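Local atomic coordinates of similar to sp|P32453 Saccharomyces cerevisiae YNL315c ATP11 (PDB entry 2P4F), a protein that probably acts as a mitochondrial chaperone of the ATP11 family, binding unfolded protein. Residues Phe121-Arg124 with Ala125-Asn129. Numbering follows the deposited sequence.
Sequences FLWR and AKWSN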
loop_
_atom_site.group_PDB
_atom_site.type_symbol
_atom_site.label_atom_id
_atom_site.label_comp_id
_atom_site.label_asym_id
_atom_site.label_seq_id
_atom_site.Cartn_x
_atom_site.Cartn_y
_atom_site.Cartn_z
ATOM N N PHE A 121 1.384 -11.497 -16.846
ATOM C CA PHE A 121 0.883 -10.884 -18.110
ATOM C C PHE A 121 -0.603 -10.630 -18.042
ATOM O O PHE A 121 -1.125 -9.591 -18.435
ATOM C CB PHE A 121 1.167 -11.848 -19.255
ATOM C CG PHE A 121 2.648 -11.892 -19.662
ATOM C CD1 PHE A 121 3.619 -11.015 -19.203
ATOM C CD2 PHE A 121 3.027 -12.887 -20.534
ATOM C CE1 PHE A 121 4.924 -11.138 -19.635
ATOM C CE2 PHE A 121 4.320 -12.985 -21.011
ATOM C CZ PHE A 121 5.287 -12.099 -20.559
ATOM N N LEU A 122 -1.311 -11.643 -17.522
ATOM C CA LEU A 122 -2.787 -11.488 -17.480
ATOM C C LEU A 122 -3.213 -10.373 -16.548
ATOM O O LEU A 122 -4.162 -9.659 -16.811
ATOM C CB LEU A 122 -3.464 -12.780 -17.027
ATOM C CG LEU A 122 -3.401 -13.940 -18.025
ATOM C CD1 LEU A 122 -4.004 -15.156 -17.336
ATOM C CD2 LEU A 122 -4.167 -13.548 -19.300
ATOM N N TRP A 123 -2.503 -10.289 -15.434
ATOM C CA TRP A 123 -2.876 -9.246 -14.441
ATOM C C TRP A 123 -2.615 -7.863 -15.015
ATOM O O TRP A 123 -3.450 -6.952 -14.901
ATOM C CB TRP A 123 -2.047 -9.463 -13.211
ATOM C CG TRP A 123 -2.278 -8.567 -12.040
ATOM C CD1 TRP A 123 -1.435 -7.662 -11.445
ATOM C CD2 TRP A 123 -3.510 -8.533 -11.281
ATOM N NE1 TRP A 123 -2.092 -7.078 -10.369
ATOM C CE2 TRP A 123 -3.351 -7.590 -10.245
ATOM C CE3 TRP A 123 -4.713 -9.213 -11.386
ATOM C CZ2 TRP A 123 -4.338 -7.291 -9.298
ATOM C CZ3 TRP A 123 -5.720 -8.922 -10.449
ATOM C CH2 TRP A 123 -5.526 -7.975 -9.432
ATOM N N ARG A 124 -1.437 -7.721 -15.665
ATOM C CA ARG A 124 -1.188 -6.403 -16.264
ATOM C C ARG A 124 -2.171 -6.121 -17.391
ATOM O O ARG A 124 -2.596 -4.969 -17.543
ATOM C CB ARG A 124 0.277 -6.330 -16.720
ATOM C CG ARG A 124 1.231 -6.410 -15.524
ATOM C CD ARG A 124 2.643 -6.132 -16.021
ATOM N NE ARG A 124 3.595 -6.289 -14.926
ATOM C CZ ARG A 124 3.836 -5.440 -13.937
ATOM N NH1 ARG A 124 3.175 -4.287 -13.868
ATOM N NH2 ARG A 124 4.752 -5.751 -13.015
ATOM N N ALA A 125 -2.546 -7.133 -18.198
ATOM C CA ALA A 125 -3.515 -6.892 -19.286
ATOM C C ALA A 125 -4.841 -6.470 -18.686
ATOM O O ALA A 125 -5.542 -5.605 -19.274
ATOM C CB ALA A 125 -3.719 -8.135 -20.157
ATOM N N LYS A 126 -5.203 -7.062 -17.551
ATOM C CA LYS A 126 -6.541 -6.795 -16.953
ATOM C C LYS A 126 -6.733 -5.324 -16.672
ATOM O O LYS A 126 -7.801 -4.729 -16.835
ATOM C CB LYS A 126 -6.679 -7.612 -15.664
ATOM C CG LYS A 126 -7.855 -7.311 -14.750
ATOM C CD LYS A 126 -9.174 -7.712 -15.408
ATOM C CE LYS A 126 -10.283 -7.725 -14.367
ATOM N NZ LYS A 126 -11.585 -8.211 -14.943
ATOM N N TRP A 127 -5.652 -4.671 -16.254
ATOM C CA TRP A 127 -5.720 -3.289 -15.774
ATOM C C TRP A 127 -5.211 -2.299 -16.810
ATOM O O TRP A 127 -5.135 -1.079 -16.560
ATOM C CB TRP A 127 -4.940 -3.140 -14.450
ATOM C CG TRP A 127 -5.537 -4.028 -13.379
ATOM C CD1 TRP A 127 -4.984 -5.169 -12.865
ATOM C CD2 TRP A 127 -6.790 -3.829 -12.719
ATOM N NE1 TRP A 127 -5.833 -5.702 -11.913
ATOM C CE2 TRP A 127 -6.935 -4.891 -11.811
ATOM C CE3 TRP A 127 -7.773 -2.833 -12.830
ATOM C CZ2 TRP A 127 -8.046 -5.022 -10.990
ATOM C CZ3 TRP A 127 -8.888 -2.955 -12.014
ATOM C CH2 TRP A 127 -9.011 -4.027 -11.116
ATOM N N SER A 128 -4.876 -2.830 -17.976
ATOM C CA SER A 128 -4.225 -2.026 -18.994
ATOM C C SER A 128 -5.115 -0.955 -19.581
ATOM O O SER A 128 -4.611 -0.015 -20.211
ATOM C CB SER A 128 -3.724 -2.903 -20.164
ATOM O OG SER A 128 -4.793 -3.527 -20.836
ATOM N N ASN A 129 -6.440 -1.008 -19.472
ATOM C CA ASN A 129 -7.108 0.030 -20.277
ATOM C C ASN A 129 -7.320 1.292 -19.455
ATOM O O ASN A 129 -8.150 2.101 -19.834
ATOM C CB ASN A 129 -8.414 -0.545 -20.808
ATOM C CG ASN A 129 -9.182 -1.384 -19.801
ATOM O OD1 ASN A 129 -8.699 -1.781 -18.734
ATOM N ND2 ASN A 129 -10.434 -1.653 -20.170
#
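Trp-123 and Trp-127, four residues apart, meet in a T-shaped (edge-to-face) stack: the pyrrole edge of Trp-127 is directed at the face of the six-membered ring of Trp-123, with the planes at 79° and the ring centroids 4.4 Å apart. NE1 of Trp-127 leads, 3.4 Å from CH2 of Trp-123, so that an N-H edge probably lies against pi density. The first torsions bring the rings together: Trp-123 has CG anti to its own N (chi1 -178°), whereas Trp-127 has CG anti to its carbonyl carbon (chi1 -61°). CG of Lys-126 lies over one face of the Trp-127 ring, toward its rim.

Phe-121 to Lys-126 lie on helix 116-126, whose indole-bearing side packs on the antiparallel sheet of the half barrel. Large flat indoles suit that buried side: both touch Val-135 of strand 133-139 and Asn-233 of strand 229-236, and NE1 of Trp-123 is satisfied by the carbonyl of Met-232. On the exposed side, Arg-124 makes a salt bridge with Glu-120.

Backbone bonds run along the helix. Ala-125 N donates to Phe-121 O at 2.8 Å and Lys-126 N to Leu-122 O at 2.9 Å, both regular i to i+4 bonds. Trp-127 N then divides itself between two weak bonds, to Trp-123 O and Arg-124 O. Beyond it, Ala-125 O accepts from both N and OG of Ser-128, the latter at 2.7 Å; the short serine side chain brings OG to this carbonyl from the same face as its own backbone N.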